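Local atomic coordinates of truncated hemoglobin 4 (Chlamydomonas reinhardtii, PDB entry 6BME), a protein that is the globin domain of a longer protein, a hexacoordinate 2-on-2 truncated hemoglobin that binds heme b and probably oxygen. Residues V13-L24 with M39-L50; G62-A70 with V114-Y123. One frame throughout, in Å; residues are numbered along the deposited sequence.

Contact 1: V13-L24 with M39-L50; sequences VAATVDVFYKKL and MVTLIAKQNRFL. With HEM (protoporphyrin IX containing Fe), chain C; SO4 (sulfate ion), chain D.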
loop_
_atom_site.group_PDB
_atom_site.type_symbol
_atom_site.label_atom_id
_atom_site.label_comp_id
_atom_site.label_asym_id
_atom_site.label_seq_id
_atom_site.Cartn_x
_atom_site.Cartn_y
_atom_site.Cartn_z
ATOM N N VAL A 13 5.722 -8.088 -11.913
ATOM C CA VAL A 13 5.603 -6.883 -11.093
ATOM C C VAL A 13 4.420 -6.044 -11.555
ATOM O O VAL A 13 3.553 -5.672 -10.758
ATOM C CB VAL A 13 6.907 -6.071 -11.126
ATOM C CG1 VAL A 13 6.698 -4.733 -10.450
ATOM C CG2 VAL A 13 8.032 -6.841 -10.466
ATOM N N ALA A 14 4.356 -5.750 -12.856
ATOM C CA ALA A 14 3.244 -4.954 -13.368
ATOM C C ALA A 14 1.919 -5.674 -13.163
ATOM O O ALA A 14 0.904 -5.045 -12.852
ATOM C CB ALA A 14 3.459 -4.630 -14.847
ATOM N N ALA A 15 1.911 -7.002 -13.329
ATOM C CA ALA A 15 0.686 -7.758 -13.111
ATOM C C ALA A 15 0.244 -7.662 -11.662
ATOM O O ALA A 15 -0.946 -7.500 -11.383
ATOM C CB ALA A 15 0.880 -9.218 -13.517
ATOM N N THR A 16 1.194 -7.748 -10.727
ATOM C CA THR A 16 0.858 -7.632 -9.307
ATOM C C THR A 16 0.272 -6.262 -8.992
ATOM O O THR A 16 -0.713 -6.154 -8.249
ATOM C CB THR A 16 2.097 -7.885 -8.449
ATOM O OG1 THR A 16 2.643 -9.170 -8.774
ATOM C CG2 THR A 16 1.746 -7.833 -6.953
ATOM N N VAL A 17 0.875 -5.203 -9.541
ATOM C CA VAL A 17 0.359 -3.851 -9.337
ATOM C C VAL A 17 -1.080 -3.741 -9.840
ATOM O O VAL A 17 -1.946 -3.166 -9.164
ATOM C CB VAL A 17 1.288 -2.819 -10.013
ATOM C CG1 VAL A 17 0.609 -1.442 -10.105
ATOM C CG2 VAL A 17 2.612 -2.704 -9.244
ATOM N N ASP A 18 -1.363 -4.304 -11.021
ATOM C CA ASP A 18 -2.715 -4.225 -11.572
ATOM C C ASP A 18 -3.719 -4.960 -10.691
ATOM O O ASP A 18 -4.807 -4.441 -10.407
ATOM C CB ASP A 18 -2.739 -4.769 -13.002
ATOM C CG ASP A 18 -2.389 -3.704 -14.035
ATOM O OD1 ASP A 18 -2.157 -2.537 -13.637
ATOM O OD2 ASP A 18 -2.343 -4.034 -15.239
ATOM N N VAL A 19 -3.368 -6.169 -10.243
ATOM C CA VAL A 19 -4.238 -6.908 -9.325
ATOM C C VAL A 19 -4.543 -6.059 -8.095
ATOM O O VAL A 19 -5.704 -5.892 -7.701
ATOM C CB VAL A 19 -3.586 -8.243 -8.922
ATOM C CG1 VAL A 19 -4.335 -8.873 -7.711
ATOM C CG2 VAL A 19 -3.522 -9.197 -10.110
ATOM N N PHE A 20 -3.494 -5.488 -7.500
ATOM C CA PHE A 20 -3.614 -4.733 -6.260
ATOM C C PHE A 20 -4.423 -3.466 -6.480
ATOM O O PHE A 20 -5.334 -3.162 -5.704
ATOM C CB PHE A 20 -2.203 -4.438 -5.745
ATOM C CG PHE A 20 -2.143 -3.654 -4.472
ATOM C CD1 PHE A 20 -3.009 -3.917 -3.414
ATOM C CD2 PHE A 20 -1.168 -2.685 -4.307
ATOM C CE1 PHE A 20 -2.926 -3.178 -2.229
ATOM C CE2 PHE A 20 -1.075 -1.956 -3.129
ATOM C CZ PHE A 20 -1.953 -2.200 -2.091
ATOM N N TYR A 21 -4.133 -2.751 -7.567
ATOM C CA TYR A 21 -4.877 -1.546 -7.916
ATOM C C TYR A 21 -6.364 -1.836 -8.077
ATOM O O TYR A 21 -7.216 -1.124 -7.524
ATOM C CB TYR A 21 -4.300 -0.952 -9.202
ATOM C CG TYR A 21 -5.153 0.124 -9.819
ATOM C CD1 TYR A 21 -5.107 1.424 -9.348
ATOM C CD2 TYR A 21 -6.001 -0.158 -10.875
ATOM C CE1 TYR A 21 -5.883 2.419 -9.910
ATOM C CE2 TYR A 21 -6.783 0.829 -11.447
ATOM C CZ TYR A 21 -6.720 2.115 -10.957
ATOM O OH TYR A 21 -7.498 3.103 -11.518
ATOM N N LYS A 22 -6.697 -2.892 -8.824
ATOM C CA LYS A 22 -8.102 -3.185 -9.096
ATOM C C LYS A 22 -8.840 -3.574 -7.823
ATOM O O LYS A 22 -10.000 -3.188 -7.633
ATOM C CB LYS A 22 -8.210 -4.281 -10.162
ATOM C CG LYS A 22 -7.768 -3.818 -11.545
ATOM C CD LYS A 22 -7.846 -4.943 -12.558
ATOM C CE LYS A 22 -7.257 -4.523 -13.910
ATOM N NZ LYS A 22 -6.123 -5.401 -14.328
ATOM N N LYS A 23 -8.174 -4.301 -6.919
ATOM C CA LYS A 23 -8.781 -4.600 -5.619
ATOM C C LYS A 23 -9.171 -3.323 -4.880
ATOM O O LYS A 23 -10.265 -3.231 -4.321
ATOM C CB LYS A 23 -7.828 -5.436 -4.760
ATOM C CG LYS A 23 -7.765 -6.913 -5.108
ATOM C CD LYS A 23 -6.697 -7.613 -4.273
ATOM C CE LYS A 23 -6.540 -9.074 -4.664
ATOM N NZ LYS A 23 -7.779 -9.860 -4.372
ATOM N N LEU A 24 -8.281 -2.324 -4.856
ATOM C CA LEU A 24 -8.598 -1.089 -4.145
ATOM C C LEU A 24 -9.747 -0.347 -4.817
ATOM O O LEU A 24 -10.668 0.134 -4.144
ATOM C CB LEU A 24 -7.364 -0.189 -4.053
ATOM C CG LEU A 24 -6.085 -0.771 -3.455
ATOM C CD1 LEU A 24 -5.053 0.334 -3.284
ATOM C CD2 LEU A 24 -6.363 -1.455 -2.125
ATOM N N MET A 39 -4.493 8.874 -12.664
ATOM C CA MET A 39 -4.086 7.473 -12.750
ATOM C C MET A 39 -2.571 7.307 -12.724
ATOM O O MET A 39 -2.070 6.261 -12.292
ATOM C CB MET A 39 -4.654 6.848 -14.024
ATOM C CG MET A 39 -4.548 5.333 -14.078
ATOM S SD MET A 39 -5.924 4.523 -13.229
ATOM C CE MET A 39 -7.247 4.849 -14.399
ATOM N N VAL A 40 -1.827 8.300 -13.204
ATOM C CA VAL A 40 -0.371 8.199 -13.170
ATOM C C VAL A 40 0.107 8.206 -11.725
ATOM O O VAL A 40 0.894 7.349 -11.302
ATOM C CB VAL A 40 0.268 9.332 -14.001
ATOM C CG1 VAL A 40 1.781 9.363 -13.808
ATOM C CG2 VAL A 40 -0.080 9.173 -15.477
ATOM N N THR A 41 -0.409 9.145 -10.932
ATOM C CA THR A 41 -0.100 9.178 -9.508
ATOM C C THR A 41 -0.467 7.864 -8.826
ATOM O O THR A 41 0.296 7.356 -7.998
ATOM C CB THR A 41 -0.837 10.348 -8.855
ATOM O OG1 THR A 41 -0.417 11.583 -9.471
ATOM C CG2 THR A 41 -0.575 10.388 -7.373
ATOM N N LEU A 42 -1.624 7.291 -9.172
ATOM C CA LEU A 42 -2.079 6.076 -8.500
ATOM C C LEU A 42 -1.195 4.888 -8.855
ATOM O O LEU A 42 -0.794 4.116 -7.978
ATOM C CB LEU A 42 -3.533 5.776 -8.870
ATOM C CG LEU A 42 -4.600 6.623 -8.181
ATOM C CD1 LEU A 42 -5.994 6.126 -8.527
ATOM C CD2 LEU A 42 -4.371 6.613 -6.678
ATOM N N ILE A 43 -0.904 4.714 -10.143
ATOM C CA ILE A 43 -0.028 3.623 -10.555
ATOM C C ILE A 43 1.342 3.781 -9.910
ATOM O O ILE A 43 1.938 2.804 -9.440
ATOM C CB ILE A 43 0.063 3.561 -12.093
ATOM C CG1 ILE A 43 -1.294 3.205 -12.685
ATOM C CG2 ILE A 43 1.111 2.541 -12.547
ATOM C CD1 ILE A 43 -1.851 1.891 -12.182
ATOM N N ALA A 44 1.854 5.014 -9.855
ATOM C CA ALA A 44 3.146 5.238 -9.212
ATOM C C ALA A 44 3.076 4.908 -7.728
ATOM O O ALA A 44 4.006 4.315 -7.173
ATOM C CB ALA A 44 3.611 6.685 -9.421
ATOM N N LYS A 45 1.970 5.278 -7.075
ATOM C CA LYS A 45 1.776 4.928 -5.673
ATOM C C LYS A 45 1.860 3.423 -5.460
ATOM O O LYS A 45 2.545 2.945 -4.543
ATOM C CB LYS A 45 0.421 5.445 -5.186
ATOM C CG LYS A 45 -0.106 4.702 -3.953
ATOM C CD LYS A 45 -1.434 5.292 -3.485
ATOM C CE LYS A 45 -2.136 4.373 -2.483
ATOM N NZ LYS A 45 -1.297 4.052 -1.281
ATOM N N GLN A 46 1.137 2.656 -6.278
ATOM C CA GLN A 46 1.095 1.212 -6.076
ATOM C C GLN A 46 2.468 0.596 -6.283
ATOM O O GLN A 46 2.870 -0.313 -5.543
ATOM C CB GLN A 46 0.057 0.595 -7.009
ATOM C CG GLN A 46 -1.352 1.148 -6.762
ATOM C CD GLN A 46 -1.876 0.787 -5.378
ATOM O OE1 GLN A 46 -1.532 1.420 -4.372
ATOM N NE2 GLN A 46 -2.709 -0.250 -5.322
ATOM N N ASN A 47 3.207 1.083 -7.281
ATOM C CA ASN A 47 4.560 0.587 -7.510
ATOM C C ASN A 47 5.478 0.885 -6.335
ATOM O O ASN A 47 6.299 0.045 -5.959
ATOM C CB ASN A 47 5.127 1.188 -8.794
ATOM C CG ASN A 47 4.770 0.367 -10.000
ATOM O OD1 ASN A 47 5.364 -0.676 -10.227
ATOM N ND2 ASN A 47 3.776 0.809 -10.758
ATOM N N ARG A 48 5.378 2.086 -5.760
ATOM C CA ARG A 48 6.243 2.427 -4.635
ATOM C C ARG A 48 5.824 1.675 -3.370
ATOM O O ARG A 48 6.677 1.275 -2.567
ATOM C CB ARG A 48 6.226 3.941 -4.412
ATOM C CG ARG A 48 7.474 4.449 -3.705
ATOM C CD ARG A 48 7.551 5.962 -3.663
ATOM N NE ARG A 48 8.882 6.388 -3.234
ATOM C CZ ARG A 48 9.191 7.627 -2.868
ATOM N NH1 ARG A 48 8.264 8.582 -2.861
ATOM N NH2 ARG A 48 10.426 7.908 -2.494
ATOM N N PHE A 49 4.515 1.462 -3.195
ATOM C CA PHE A 49 4.002 0.653 -2.085
ATOM C C PHE A 49 4.593 -0.748 -2.141
ATOM O O PHE A 49 5.114 -1.266 -1.143
ATOM C CB PHE A 49 2.466 0.609 -2.165
ATOM C CG PHE A 49 1.772 -0.070 -0.998
ATOM C CD1 PHE A 49 1.920 -1.432 -0.759
ATOM C CD2 PHE A 49 0.887 0.644 -0.205
ATOM C CE1 PHE A 49 1.259 -2.057 0.309
ATOM C CE2 PHE A 49 0.222 0.036 0.859
ATOM C CZ PHE A 49 0.409 -1.323 1.111
ATOM N N LEU A 50 4.534 -1.370 -3.320
ATOM C CA LEU A 50 5.090 -2.704 -3.499
ATOM C C LEU A 50 6.595 -2.711 -3.254
ATOM O O LEU A 50 7.123 -3.599 -2.577
ATOM C CB LEU A 50 4.754 -3.205 -4.907
ATOM C CG LEU A 50 5.393 -4.510 -5.381
ATOM C CD1 LEU A 50 4.972 -5.666 -4.487
ATOM C CD2 LEU A 50 4.967 -4.770 -6.816
HETATM C CHA HEM C . -0.387 8.333 -1.779
HETATM C CHB HEM C . 2.175 4.552 -0.200
HETATM C CHC HEM C . -1.497 3.465 2.763
HETATM C CHD HEM C . -4.372 6.108 -0.073
HETATM C C1A HEM C . 0.670 7.464 -1.621
HETATM C C2A HEM C . 1.979 7.502 -2.259
HETATM C C3A HEM C . 2.664 6.433 -1.808
HETATM C C4A HEM C . 1.832 5.697 -0.885
HETATM C CMA HEM C . 4.104 6.004 -2.153
HETATM C CAA HEM C . 2.504 8.575 -3.264
HETATM C CBA HEM C . 1.654 8.636 -4.534
HETATM C CGA HEM C . 2.271 9.512 -5.609
HETATM O O1A HEM C . 2.452 10.749 -5.378
HETATM O O2A HEM C . 2.556 8.958 -6.712
HETATM C C1B HEM C . 1.452 4.007 0.843
HETATM C C2B HEM C . 1.943 3.106 1.866
HETATM C C3B HEM C . 0.917 2.828 2.684
HETATM C C4B HEM C . -0.251 3.513 2.186
HETATM C CMB HEM C . 3.399 2.600 1.999
HETATM C CAB HEM C . 0.863 1.912 3.930
HETATM C CBB HEM C . 1.716 0.914 4.157
HETATM C C1C HEM C . -2.619 4.010 2.196
HETATM C C2C HEM C . -3.971 3.741 2.588
HETATM C C3C HEM C . -4.786 4.440 1.802
HETATM C C4C HEM C . -3.960 5.209 0.886
HETATM C CMC HEM C . -4.375 2.766 3.715
HETATM C CAC HEM C . -6.323 4.410 1.893
HETATM C CBC HEM C . -7.072 4.494 0.789
HETATM C C1D HEM C . -3.537 7.000 -0.724
HETATM C C2D HEM C . -3.949 8.130 -1.531
HETATM C C3D HEM C . -2.855 8.729 -2.000
HETATM C C4D HEM C . -1.704 8.011 -1.508
HETATM C CMD HEM C . -5.411 8.524 -1.802
HETATM C CAD HEM C . -2.766 9.965 -2.941
HETATM C CBD HEM C . -2.972 11.250 -2.151
HETATM C CGD HEM C . -2.931 12.396 -3.136
HETATM O O1D HEM C . -2.092 12.356 -4.072
HETATM O O2D HEM C . -3.723 13.350 -2.972
HETATM N NA HEM C . 0.622 6.350 -0.814
HETATM N NB HEM C . 0.104 4.240 1.071
HETATM N NC HEM C . -2.650 4.916 1.165
HETATM N ND HEM C . -2.150 6.963 -0.720
HETATM FE FE HEM C . -1.031 5.599 0.167
HETATM S S SO4 D . 12.503 5.485 -3.867
HETATM O O1 SO4 D . 13.372 4.323 -3.905
HETATM O O2 SO4 D . 13.064 6.541 -4.718
HETATM O O3 SO4 D . 12.433 6.010 -2.499
HETATM O O4 SO4 D . 11.173 5.102 -4.347
#

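Contact 2: G62-A70 with V114-Y123; sequences GKDIVMGHA and VRPLFDPERY. With HEM (protoporphyrin IX containing Fe), chain C.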
loop_
_atom_site.group_PDB
_atom_site.type_symbol
_atom_site.label_atom_id
_atom_site.label_comp_id
_atom_site.label_asym_id
_atom_site.label_seq_id
_atom_site.Cartn_x
_atom_site.Cartn_y
_atom_site.Cartn_z
ATOM N N GLY A 62 9.014 6.378 7.229
ATOM C CA GLY A 62 7.752 6.595 7.925
ATOM C C GLY A 62 7.290 8.039 7.879
ATOM O O GLY A 62 6.107 8.317 7.683
ATOM N N LYS A 63 8.221 8.980 8.027
ATOM C CA LYS A 63 7.823 10.384 7.985
ATOM C C LYS A 63 7.250 10.763 6.620
ATOM O O LYS A 63 6.312 11.565 6.543
ATOM C CB LYS A 63 9.009 11.276 8.368
ATOM C CG LYS A 63 10.242 11.131 7.486
ATOM C CD LYS A 63 11.483 11.715 8.172
ATOM C CE LYS A 63 12.705 11.633 7.273
ATOM N NZ LYS A 63 13.857 12.391 7.838
ATOM N N ASP A 64 7.770 10.175 5.540
ATOM C CA ASP A 64 7.205 10.434 4.218
ATOM C C ASP A 64 5.811 9.828 4.089
ATOM O O ASP A 64 4.923 10.424 3.464
ATOM C CB ASP A 64 8.141 9.897 3.133
ATOM C CG ASP A 64 9.557 10.419 3.284
ATOM O OD1 ASP A 64 9.776 11.629 3.081
ATOM O OD2 ASP A 64 10.452 9.624 3.626
ATOM N N ILE A 65 5.596 8.650 4.680
ATOM C CA ILE A 65 4.259 8.065 4.668
ATOM C C ILE A 65 3.274 8.982 5.383
ATOM O O ILE A 65 2.152 9.201 4.909
ATOM C CB ILE A 65 4.277 6.661 5.296
ATOM C CG1 ILE A 65 5.137 5.718 4.446
ATOM C CG2 ILE A 65 2.846 6.136 5.438
ATOM C CD1 ILE A 65 5.501 4.434 5.129
ATOM N N VAL A 66 3.679 9.544 6.528
ATOM C CA VAL A 66 2.777 10.439 7.253
ATOM C C VAL A 66 2.491 11.689 6.430
ATOM O O VAL A 66 1.333 12.083 6.254
ATOM C CB VAL A 66 3.344 10.802 8.632
ATOM C CG1 VAL A 66 2.363 11.721 9.329
ATOM C CG2 VAL A 66 3.569 9.549 9.466
ATOM N N MET A 67 3.539 12.321 5.894
ATOM C CA MET A 67 3.329 13.557 5.144
ATOM C C MET A 67 2.471 13.320 3.906
ATOM O O MET A 67 1.728 14.212 3.485
ATOM C CB MET A 67 4.670 14.180 4.755
ATOM C CG MET A 67 5.432 14.789 5.938
ATOM S SD MET A 67 6.992 15.599 5.531
ATOM C CE MET A 67 7.896 14.223 4.864
ATOM N N GLY A 68 2.556 12.131 3.309
ATOM C CA GLY A 68 1.740 11.835 2.138
ATOM C C GLY A 68 0.281 11.521 2.433
ATOM O O GLY A 68 -0.566 11.657 1.537
ATOM N N HIS A 69 -0.037 11.106 3.664
ATOM C CA HIS A 69 -1.385 10.655 4.003
ATOM C C HIS A 69 -2.066 11.470 5.090
ATOM O O HIS A 69 -3.252 11.231 5.354
ATOM C CB HIS A 69 -1.363 9.176 4.436
ATOM C CG HIS A 69 -0.873 8.260 3.359
ATOM N ND1 HIS A 69 0.466 8.062 3.111
ATOM C CD2 HIS A 69 -1.540 7.519 2.442
ATOM C CE1 HIS A 69 0.605 7.234 2.090
ATOM N NE2 HIS A 69 -0.598 6.892 1.666
ATOM N N ALA A 70 -1.365 12.425 5.707
ATOM C CA ALA A 70 -1.918 13.134 6.863
ATOM C C ALA A 70 -3.220 13.838 6.513
ATOM O O ALA A 70 -4.169 13.829 7.307
ATOM C CB ALA A 70 -0.898 14.130 7.405
ATOM N N VAL A 114 4.393 -0.121 9.910
ATOM C CA VAL A 114 3.928 1.237 9.638
ATOM C C VAL A 114 2.456 1.443 9.976
ATOM O O VAL A 114 1.970 2.588 9.900
ATOM C CB VAL A 114 4.201 1.644 8.173
ATOM C CG1 VAL A 114 5.686 1.782 7.955
ATOM C CG2 VAL A 114 3.617 0.623 7.206
ATOM N N ARG A 115 1.740 0.390 10.361
ATOM C CA ARG A 115 0.347 0.538 10.779
ATOM C C ARG A 115 0.130 1.635 11.820
ATOM O O ARG A 115 -0.833 2.404 11.663
ATOM C CB ARG A 115 -0.176 -0.814 11.289
ATOM C CG ARG A 115 -1.666 -0.832 11.666
ATOM C CD ARG A 115 -2.132 -2.271 11.950
ATOM N NE ARG A 115 -3.575 -2.360 12.206
ATOM C CZ ARG A 115 -4.152 -2.090 13.376
ATOM N NH1 ARG A 115 -3.422 -1.716 14.423
ATOM N NH2 ARG A 115 -5.468 -2.201 13.505
ATOM N N PRO A 116 0.952 1.779 12.871
ATOM C CA PRO A 116 0.691 2.839 13.863
ATOM C C PRO A 116 0.642 4.250 13.293
ATOM O O PRO A 116 0.064 5.130 13.939
ATOM C CB PRO A 116 1.855 2.678 14.846
ATOM C CG PRO A 116 2.185 1.243 14.766
ATOM C CD PRO A 116 2.043 0.898 13.321
ATOM N N LEU A 117 1.214 4.502 12.112
ATOM C CA LEU A 117 1.132 5.836 11.524
ATOM C C LEU A 117 -0.241 6.141 10.944
ATOM O O LEU A 117 -0.479 7.276 10.514
ATOM C CB LEU A 117 2.183 5.999 10.425
ATOM C CG LEU A 117 3.596 5.498 10.755
ATOM C CD1 LEU A 117 4.459 5.468 9.502
ATOM C CD2 LEU A 117 4.241 6.335 11.853
ATOM N N PHE A 118 -1.128 5.156 10.889
ATOM C CA PHE A 118 -2.485 5.354 10.407
ATOM C C PHE A 118 -3.495 5.339 11.539
ATOM O O PHE A 118 -4.701 5.260 11.286
ATOM C CB PHE A 118 -2.812 4.309 9.339
ATOM C CG PHE A 118 -2.072 4.548 8.058
ATOM C CD1 PHE A 118 -0.764 4.114 7.913
ATOM C CD2 PHE A 118 -2.659 5.288 7.028
ATOM C CE1 PHE A 118 -0.051 4.361 6.732
ATOM C CE2 PHE A 118 -1.963 5.543 5.851
ATOM C CZ PHE A 118 -0.648 5.082 5.706
ATOM N N ASP A 119 -3.027 5.457 12.779
ATOM C CA ASP A 119 -3.901 5.577 13.934
ATOM C C ASP A 119 -4.374 7.026 14.059
ATOM O O ASP A 119 -3.575 7.915 14.388
ATOM C CB ASP A 119 -3.165 5.123 15.195
ATOM C CG ASP A 119 -4.038 5.159 16.442
ATOM O OD1 ASP A 119 -5.145 5.744 16.422
ATOM O OD2 ASP A 119 -3.593 4.595 17.458
ATOM N N PRO A 120 -5.664 7.293 13.849
ATOM C CA PRO A 120 -6.143 8.685 13.898
ATOM C C PRO A 120 -5.939 9.348 15.248
ATOM O O PRO A 120 -5.875 10.578 15.305
ATOM C CB PRO A 120 -7.634 8.556 13.564
ATOM C CG PRO A 120 -7.755 7.205 12.867
ATOM C CD PRO A 120 -6.750 6.349 13.545
ATOM N N GLU A 121 -5.828 8.581 16.333
ATOM C CA GLU A 121 -5.618 9.198 17.640
ATOM C C GLU A 121 -4.301 9.961 17.717
ATOM O O GLU A 121 -4.148 10.826 18.584
ATOM C CB GLU A 121 -5.693 8.137 18.738
ATOM C CG GLU A 121 -7.091 7.540 18.904
ATOM C CD GLU A 121 -8.009 8.390 19.783
ATOM O OE1 GLU A 121 -8.897 7.806 20.449
ATOM O OE2 GLU A 121 -7.846 9.631 19.823
ATOM N N ARG A 122 -3.361 9.678 16.816
ATOM C CA ARG A 122 -2.084 10.378 16.766
ATOM C C ARG A 122 -2.161 11.748 16.089
ATOM O O ARG A 122 -1.164 12.479 16.105
ATOM C CB ARG A 122 -1.051 9.494 16.053
ATOM C CG ARG A 122 -0.711 8.224 16.837
ATOM C CD ARG A 122 0.444 7.458 16.221
ATOM N NE ARG A 122 1.061 6.548 17.187
ATOM C CZ ARG A 122 0.709 5.275 17.351
ATOM N NH1 ARG A 122 1.325 4.526 18.262
ATOM N NH2 ARG A 122 -0.257 4.749 16.607
ATOM N N TYR A 123 -3.309 12.135 15.537
ATOM C CA TYR A 123 -3.444 13.362 14.761
ATOM C C TYR A 123 -4.436 14.297 15.439
ATOM O O TYR A 123 -5.320 13.848 16.170
ATOM C CB TYR A 123 -3.903 13.041 13.319
ATOM C CG TYR A 123 -2.918 12.199 12.551
ATOM C CD1 TYR A 123 -2.820 10.827 12.776
ATOM C CD2 TYR A 123 -2.069 12.773 11.609
ATOM C CE1 TYR A 123 -1.902 10.047 12.070
ATOM C CE2 TYR A 123 -1.154 12.004 10.900
ATOM C CZ TYR A 123 -1.077 10.643 11.134
ATOM O OH TYR A 123 -0.172 9.880 10.434
HETATM C CHA HEM C . -0.387 8.333 -1.779
HETATM C CHB HEM C . 2.175 4.552 -0.200
HETATM C CHC HEM C . -1.497 3.465 2.763
HETATM C CHD HEM C . -4.372 6.108 -0.073
HETATM C C1A HEM C . 0.670 7.464 -1.621
HETATM C C2A HEM C . 1.979 7.502 -2.259
HETATM C C3A HEM C . 2.664 6.433 -1.808
HETATM C C4A HEM C . 1.832 5.697 -0.885
HETATM C CMA HEM C . 4.104 6.004 -2.153
HETATM C CAA HEM C . 2.504 8.575 -3.264
HETATM C CBA HEM C . 1.654 8.636 -4.534
HETATM C CGA HEM C . 2.271 9.512 -5.609
HETATM O O1A HEM C . 2.452 10.749 -5.378
HETATM O O2A HEM C . 2.556 8.958 -6.712
HETATM C C1B HEM C . 1.452 4.007 0.843
HETATM C C2B HEM C . 1.943 3.106 1.866
HETATM C C3B HEM C . 0.917 2.828 2.684
HETATM C C4B HEM C . -0.251 3.513 2.186
HETATM C CMB HEM C . 3.399 2.600 1.999
HETATM C CAB HEM C . 0.863 1.912 3.930
HETATM C CBB HEM C . 1.716 0.914 4.157
HETATM C C1C HEM C . -2.619 4.010 2.196
HETATM C C2C HEM C . -3.971 3.741 2.588
HETATM C C3C HEM C . -4.786 4.440 1.802
HETATM C C4C HEM C . -3.960 5.209 0.886
HETATM C CMC HEM C . -4.375 2.766 3.715
HETATM C CAC HEM C . -6.323 4.410 1.893
HETATM C CBC HEM C . -7.072 4.494 0.789
HETATM C C1D HEM C . -3.537 7.000 -0.724
HETATM C C2D HEM C . -3.949 8.130 -1.531
HETATM C C3D HEM C . -2.855 8.729 -2.000
HETATM C C4D HEM C . -1.704 8.011 -1.508
HETATM C CMD HEM C . -5.411 8.524 -1.802
HETATM C CAD HEM C . -2.766 9.965 -2.941
HETATM C CBD HEM C . -2.972 11.250 -2.151
HETATM C CGD HEM C . -2.931 12.396 -3.136
HETATM O O1D HEM C . -2.092 12.356 -4.072
HETATM O O2D HEM C . -3.723 13.350 -2.972
HETATM N NA HEM C . 0.622 6.350 -0.814
HETATM N NB HEM C . 0.104 4.240 1.071
HETATM N NC HEM C . -2.650 4.916 1.165
HETATM N ND HEM C . -2.150 6.963 -0.720
HETATM FE FE HEM C . -1.031 5.599 0.167
#

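Contact 1: V13-L24 with M39-L50
Gln46 pushes its amide into the hollow formed by Val17, Phe20, Tyr21 and Leu24, a knob into a hole at the middle of two helices whose segments 13-24 and 39-50 run with their axes at 114°, 9.7 Å apart at closest approach. Its chain turns back at chi2 (-64°), which lays the amide over one face of the Phe20 ring, the two planes only 16° apart. NE2 lies toward the rim of that ring, 3.1 Å from Phe20 CD2, with Leu24 CD1 on the same face. The reciprocal knob is Tyr21, seated among Met39, Leu42, Ile43 and Gln46. Leu42 CD1 meets the edge of the phenol ring and Ile43 CD1 covers a face, while the sulfur of Met39 stands obliquely to it in a Met-aromatic contact whose detail is doubtful, the sulfur being modelled too close to the phenol oxygen. Beside the knob, Val17 turns CG1 to Gln46 CB (3.7 Å) and CG2 to the Asn47 amide; towards the start of helix 10-25, Leu50 CD2 touches both Val13 CG1 and Val17 CG2.

Phe20 turns its edge to the face of Phe49, with centroids 5.1 Å apart, and Phe49 CD2 comes within 3.4 Å of heme C2B. Cutting Phe49 back to alanine would probably leave the edge of Phe20 without the face it meets and open a gap beside the porphyrin. Lys45, on the same helix, runs toward the heme and bends at its last torsion, bringing NZ to 2.1 Å from the iron FE, the lysine ligation of this hexacoordinate globin. Around the pair, helix 80-96 packs on Phe20 and Leu50: Phe90 meets the rings of both Phe20 and Phe49, so helices 10-25, 39-53 and 80-96 converge on one aromatic cluster next to the heme.

Contact 2: G62-A70 with V114-Y123
Phe118 directs its ring edge at one face of His69, the proximal histidine of the 2-on-2 globin fold, in an edge-to-face pair with planes at 66° and centroids 5.2 Å apart. Phe118 CZ lies over the rim of the imidazole and also reaches heme CHC at 3.5 Å, so one phenyl touches both the axial ligand and the porphyrin. Ile65 CG2 packs against the same ring at CE1, 3.6 Å away, and its CD1 meets Val114 CG1, whose sister methyl CG2 touches a heme vinyl group. Farther from the heme, Leu117 reaches over Gly62 with CD1 and lays CB against Val66 CG2. Tyr123 then closes the row, offering its ring edge to Val66 CG1 and its CE2 to Ala70 CB. Its hydroxyl donates to Leu117 O, tying together the loop that follows helix 101-114. Helix 80-96 backs Phe118 through Leu80 and Phe83. The rotation of the imidazole is set through both its nitrogens: His69 NE2 binds the heme iron FE at 2.0 Å, and His69 ND1 donates in the ring plane to a lone pair of Ile65 O, 2.7 Å away.

The two contacts lie on opposite sides of the chain's centre, yet meet at the heme, which both touch. Contact 1 is a buried helix-helix crossing near the middle of the fold; contact 2, partly buried and farther out, sets a helix against the loop after helix 101-114. Neither has a hydrogen bond between its segments. Packing in contact 1 relies on interlocked knobs, an amide over a ring and an aromatic pair, whereas contact 2 sets aliphatic side chains against the rings of Phe118 and Tyr123, with an edge-to-face pair at the axial histidine. Consecutive helices 39-53 and 62-75 supply the two axial ligands, Lys45 from contact 1 and His69 from contact 2, with Lys45 NZ and His69 NE2 4.2 Å apart across the iron.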